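PDB 1WWP: hypothetical protein TTHA0636 from Thermus thermophilus HB8, which is of unknown function but, as a member of the nucleotidyltransferase substrate-binding family, probably works alongside a nucleotidyltransferase catalytic subunit. Local coordinates for residues L69-D83 against R102-R116. Sequence-based numbering, arbitrary orientation.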
# COMPACT_ATOMS: atom_id res chain seq x y z
N LEU A 69 -7.45 -10.54 22.24
CA LEU A 69 -8.18 -11.01 21.08
C LEU A 69 -8.73 -12.39 21.35
O LEU A 69 -7.99 -13.28 21.75
CB LEU A 69 -7.27 -11.12 19.86
CG LEU A 69 -6.62 -9.91 19.19
CD1 LEU A 69 -5.70 -10.44 18.12
CD2 LEU A 69 -7.67 -8.96 18.60
N ARG A 70 -10.03 -12.57 21.16
CA ARG A 70 -10.61 -13.88 21.33
C ARG A 70 -10.07 -14.64 20.13
O ARG A 70 -9.63 -14.02 19.15
CB ARG A 70 -12.13 -13.81 21.28
CG ARG A 70 -12.74 -13.00 22.40
CD ARG A 70 -12.28 -13.49 23.76
NE ARG A 70 -12.97 -12.79 24.85
CZ ARG A 70 -12.42 -12.49 26.01
NH1 ARG A 70 -11.15 -12.81 26.26
NH2 ARG A 70 -13.13 -11.85 26.93
N ASP A 71 -10.08 -15.97 20.18
CA ASP A 71 -9.56 -16.76 19.07
C ASP A 71 -10.16 -16.36 17.73
O ASP A 71 -9.43 -16.25 16.74
CB ASP A 71 -9.77 -18.25 19.33
CG ASP A 71 -8.76 -18.83 20.32
OD1 ASP A 71 -8.92 -20.00 20.72
OD2 ASP A 71 -7.81 -18.12 20.71
N GLU A 72 -11.47 -16.13 17.68
CA GLU A 72 -12.11 -15.75 16.43
C GLU A 72 -11.60 -14.39 15.93
O GLU A 72 -11.36 -14.21 14.73
CB GLU A 72 -13.64 -15.70 16.59
CG GLU A 72 -14.36 -15.39 15.28
CD GLU A 72 -15.87 -15.46 15.41
OE1 GLU A 72 -16.45 -14.69 16.21
OE2 GLU A 72 -16.49 -16.28 14.70
N GLU A 73 -11.45 -13.44 16.84
CA GLU A 73 -10.95 -12.12 16.46
C GLU A 73 -9.53 -12.31 15.92
O GLU A 73 -9.16 -11.77 14.87
CB GLU A 73 -10.92 -11.19 17.67
CG GLU A 73 -12.25 -10.99 18.36
CD GLU A 73 -12.14 -10.05 19.55
OE1 GLU A 73 -11.38 -10.35 20.49
OE2 GLU A 73 -12.82 -8.99 19.55
N ALA A 74 -8.73 -13.09 16.65
CA ALA A 74 -7.34 -13.36 16.25
C ALA A 74 -7.28 -13.83 14.81
O ALA A 74 -6.54 -13.26 14.02
CB ALA A 74 -6.70 -14.40 17.18
N ARG A 75 -8.05 -14.86 14.47
CA ARG A 75 -8.04 -15.37 13.10
C ARG A 75 -8.46 -14.31 12.08
O ARG A 75 -7.88 -14.22 11.00
CB ARG A 75 -8.95 -16.60 12.99
CG ARG A 75 -8.36 -17.84 13.65
CD ARG A 75 -7.05 -18.22 12.97
NE ARG A 75 -6.13 -18.93 13.86
CZ ARG A 75 -4.88 -19.25 13.53
NH1 ARG A 75 -4.41 -18.92 12.34
NH2 ARG A 75 -4.10 -19.88 14.40
N LEU A 76 -9.45 -13.50 12.41
CA LEU A 76 -9.88 -12.46 11.48
C LEU A 76 -8.69 -11.48 11.32
O LEU A 76 -8.47 -10.94 10.25
CB LEU A 76 -11.11 -11.74 12.04
CG LEU A 76 -12.20 -11.16 11.12
CD1 LEU A 76 -12.44 -9.72 11.54
CD2 LEU A 76 -11.82 -11.23 9.65
N ALA A 77 -7.94 -11.28 12.41
CA ALA A 77 -6.76 -10.40 12.41
C ALA A 77 -5.66 -10.94 11.50
O ALA A 77 -5.07 -10.21 10.72
CB ALA A 77 -6.22 -10.25 13.84
N LEU A 78 -5.39 -12.24 11.61
CA LEU A 78 -4.37 -12.89 10.80
C LEU A 78 -4.77 -12.83 9.33
O LEU A 78 -3.91 -12.80 8.44
CB LEU A 78 -4.20 -14.35 11.24
CG LEU A 78 -3.60 -14.56 12.63
CD1 LEU A 78 -3.81 -16.00 13.07
CD2 LEU A 78 -2.12 -14.20 12.61
N GLY A 79 -6.07 -12.81 9.06
CA GLY A 79 -6.51 -12.74 7.69
C GLY A 79 -6.25 -11.33 7.21
O GLY A 79 -5.97 -11.09 6.03
N MSE A 80 -6.33 -10.39 8.14
CA MSE A 80 -6.10 -8.99 7.85
C MSE A 80 -4.64 -8.81 7.41
O MSE A 80 -4.35 -8.06 6.49
CB MSE A 80 -6.39 -8.16 9.09
CG MSE A 80 -6.64 -6.70 8.84
SE MSE A 80 -7.48 -5.88 10.39
CE MSE A 80 -5.93 -5.77 11.56
N VAL A 81 -3.72 -9.51 8.07
CA VAL A 81 -2.31 -9.40 7.69
C VAL A 81 -2.12 -9.94 6.27
O VAL A 81 -1.43 -9.34 5.46
CB VAL A 81 -1.39 -10.14 8.68
CG1 VAL A 81 0.08 -10.14 8.16
CG2 VAL A 81 -1.43 -9.44 10.03
N ASP A 82 -2.75 -11.07 5.95
CA ASP A 82 -2.60 -11.61 4.61
C ASP A 82 -3.21 -10.68 3.54
O ASP A 82 -2.62 -10.50 2.47
CB ASP A 82 -3.19 -13.02 4.53
CG ASP A 82 -2.32 -14.07 5.26
OD1 ASP A 82 -1.08 -13.88 5.32
OD2 ASP A 82 -2.88 -15.07 5.75
N ASP A 83 -4.36 -10.08 3.82
CA ASP A 83 -4.96 -9.15 2.86
C ASP A 83 -4.06 -7.93 2.67
O ASP A 83 -4.02 -7.32 1.60
CB ASP A 83 -6.33 -8.70 3.34
CG ASP A 83 -7.41 -9.69 3.01
OD1 ASP A 83 -8.57 -9.44 3.39
OD2 ASP A 83 -7.09 -10.71 2.36
N ARG A 102 -14.14 -7.42 2.72
CA ARG A 102 -13.72 -7.75 4.07
C ARG A 102 -13.50 -6.53 4.95
O ARG A 102 -13.52 -6.64 6.17
CB ARG A 102 -12.44 -8.57 4.01
CG ARG A 102 -12.57 -9.86 3.21
CD ARG A 102 -11.28 -10.22 2.50
NE ARG A 102 -11.49 -11.22 1.46
CZ ARG A 102 -10.55 -11.66 0.63
NH1 ARG A 102 -9.31 -11.19 0.72
NH2 ARG A 102 -10.85 -12.57 -0.29
N LEU A 103 -13.31 -5.36 4.34
CA LEU A 103 -13.05 -4.17 5.14
C LEU A 103 -14.04 -3.89 6.28
O LEU A 103 -13.62 -3.47 7.36
CB LEU A 103 -12.94 -2.93 4.24
CG LEU A 103 -11.84 -3.00 3.17
CD1 LEU A 103 -11.65 -1.62 2.58
CD2 LEU A 103 -10.53 -3.50 3.77
N PRO A 104 -15.35 -4.13 6.05
CA PRO A 104 -16.34 -3.89 7.10
C PRO A 104 -15.93 -4.54 8.42
O PRO A 104 -15.87 -3.87 9.46
CB PRO A 104 -17.61 -4.51 6.52
CG PRO A 104 -17.44 -4.27 5.05
CD PRO A 104 -16.00 -4.63 4.82
N ASP A 105 -15.66 -5.84 8.37
CA ASP A 105 -15.26 -6.58 9.56
C ASP A 105 -13.95 -6.08 10.14
O ASP A 105 -13.82 -5.93 11.35
CB ASP A 105 -15.13 -8.07 9.24
CG ASP A 105 -16.46 -8.71 8.87
OD1 ASP A 105 -17.10 -8.23 7.91
OD2 ASP A 105 -16.87 -9.69 9.54
N TYR A 106 -12.97 -5.82 9.28
CA TYR A 106 -11.68 -5.33 9.77
C TYR A 106 -11.88 -4.03 10.53
O TYR A 106 -11.34 -3.85 11.62
CB TYR A 106 -10.70 -5.10 8.62
CG TYR A 106 -10.33 -6.35 7.86
CD1 TYR A 106 -10.52 -7.61 8.43
CD2 TYR A 106 -9.77 -6.27 6.59
CE1 TYR A 106 -10.15 -8.77 7.74
CE2 TYR A 106 -9.40 -7.43 5.89
CZ TYR A 106 -9.60 -8.66 6.47
OH TYR A 106 -9.25 -9.80 5.80
N ALA A 107 -12.67 -3.13 9.95
CA ALA A 107 -12.95 -1.85 10.58
C ALA A 107 -13.55 -2.04 11.97
O ALA A 107 -13.11 -1.42 12.94
CB ALA A 107 -13.90 -1.03 9.70
N ARG A 108 -14.54 -2.92 12.08
CA ARG A 108 -15.18 -3.16 13.38
C ARG A 108 -14.20 -3.79 14.36
O ARG A 108 -14.08 -3.34 15.50
CB ARG A 108 -16.39 -4.09 13.21
CG ARG A 108 -17.48 -3.56 12.27
CD ARG A 108 -18.55 -4.61 12.02
NE ARG A 108 -19.42 -4.25 10.90
CZ ARG A 108 -20.27 -3.23 10.91
NH1 ARG A 108 -20.38 -2.46 11.98
NH2 ARG A 108 -21.00 -2.97 9.84
N LEU A 109 -13.49 -4.83 13.93
CA LEU A 109 -12.52 -5.51 14.79
C LEU A 109 -11.52 -4.51 15.38
O LEU A 109 -11.30 -4.49 16.59
CB LEU A 109 -11.76 -6.57 13.99
CG LEU A 109 -11.04 -7.74 14.68
CD1 LEU A 109 -9.61 -7.76 14.21
CD2 LEU A 109 -11.12 -7.64 16.20
N MSE A 110 -10.93 -3.68 14.53
CA MSE A 110 -9.95 -2.71 14.98
C MSE A 110 -10.53 -1.69 15.93
O MSE A 110 -9.87 -1.29 16.89
CB MSE A 110 -9.29 -2.02 13.78
CG MSE A 110 -8.44 -2.97 12.95
SE MSE A 110 -7.27 -2.18 11.61
CE MSE A 110 -8.47 -2.07 10.09
N GLU A 111 -11.76 -1.26 15.65
CA GLU A 111 -12.43 -0.27 16.48
C GLU A 111 -12.65 -0.85 17.88
O GLU A 111 -12.43 -0.18 18.89
CB GLU A 111 -13.77 0.11 15.85
CG GLU A 111 -14.52 1.23 16.57
CD GLU A 111 -15.79 1.68 15.84
OE1 GLU A 111 -16.37 2.70 16.24
OE2 GLU A 111 -16.20 1.01 14.86
N GLN A 112 -13.07 -2.10 17.93
CA GLN A 112 -13.33 -2.78 19.19
C GLN A 112 -12.06 -3.09 19.96
O GLN A 112 -12.02 -2.96 21.19
CB GLN A 112 -14.10 -4.08 18.94
CG GLN A 112 -15.56 -3.89 18.60
CD GLN A 112 -16.25 -5.21 18.32
OE1 GLN A 112 -16.09 -6.17 19.07
NE2 GLN A 112 -17.02 -5.25 17.24
N VAL A 113 -11.02 -3.50 19.26
CA VAL A 113 -9.78 -3.82 19.96
C VAL A 113 -9.18 -2.55 20.52
O VAL A 113 -8.81 -2.52 21.69
CB VAL A 113 -8.76 -4.51 19.03
CG1 VAL A 113 -7.48 -4.85 19.82
CG2 VAL A 113 -9.37 -5.77 18.45
N LEU A 114 -9.09 -1.50 19.71
CA LEU A 114 -8.51 -0.25 20.19
C LEU A 114 -9.22 0.21 21.45
O LEU A 114 -8.58 0.70 22.39
CB LEU A 114 -8.60 0.82 19.10
CG LEU A 114 -7.68 0.57 17.90
CD1 LEU A 114 -7.87 1.65 16.85
CD2 LEU A 114 -6.24 0.52 18.37
N GLY A 115 -10.54 0.03 21.48
CA GLY A 115 -11.32 0.42 22.65
C GLY A 115 -10.76 -0.21 23.92
O GLY A 115 -10.35 0.49 24.84
N ARG A 116 -10.73 -1.54 23.96
CA ARG A 116 -10.21 -2.25 25.11
C ARG A 116 -8.81 -1.78 25.53
O ARG A 116 -8.46 -1.83 26.71
CB ARG A 116 -10.15 -3.75 24.82
CG ARG A 116 -11.45 -4.33 24.29
CD ARG A 116 -11.24 -5.76 23.82
NE ARG A 116 -12.36 -6.20 22.99
CZ ARG A 116 -12.27 -7.12 22.04
NH1 ARG A 116 -11.11 -7.71 21.79
NH2 ARG A 116 -13.33 -7.43 21.31
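Y106 sits as a knob in a hole formed by L76, G79, M80 and D83 on the facing helix. With CG anti to the carbonyl carbon (chi1 -63°), the ring swings across to helix 71-86. M80 covers one ring face, with its CG 3.8 Å from the centroid of the Y106 ring, a CH-pi contact. The selenium of this selenomethionine lies obliquely to the same ring, as a Met-aromatic contact. M80 then bends at chi3 (75°), and its CE meets the SE of M110 at 3.8 Å. On the opposite face of Y106, the backbone O of R102 lies near the rim. At the ring edge, L76 CD2 comes within 3.5 Å of Y106 CE1.

The phenol ends on a carboxylate. Y106 OH donates to D83 OD1 at 2.5 Å, from well above the carboxylate plane. R102 NH1 makes a salt bridge with D83 OD2 (2.8 Å), although its individual hydrogen bonds to D83 are weak. D83 thus joins phenol and guanidinium.

L109 fills the middle of the interface, between E73, L76 and A77. L69 CD2 touches V113 CG2 at 3.6 Å, the two side chains crossing at about a right angle.

At the other end, the extended chains of E73 and R116 approach from opposite directions. Their flat groups form a salt bridge, their planes 35° apart. R116 NH1 bonds E73 OE1 (3.0 Å) on its syn side. The anti lone pair of that oxygen accepts from the backbone N of R70, the N-cap residue. The two bonds probably steady the carboxylate.

The two helices cross nearer antiparallel than parallel in the all-helical fold of this substrate-binding family. Helix 20-49 adds F30, which meets the Y106 ring, and F34 and F37, which with F30 touch M80. Helix 56-66 backs L69 and A77, and helix 2-13 packs on M110.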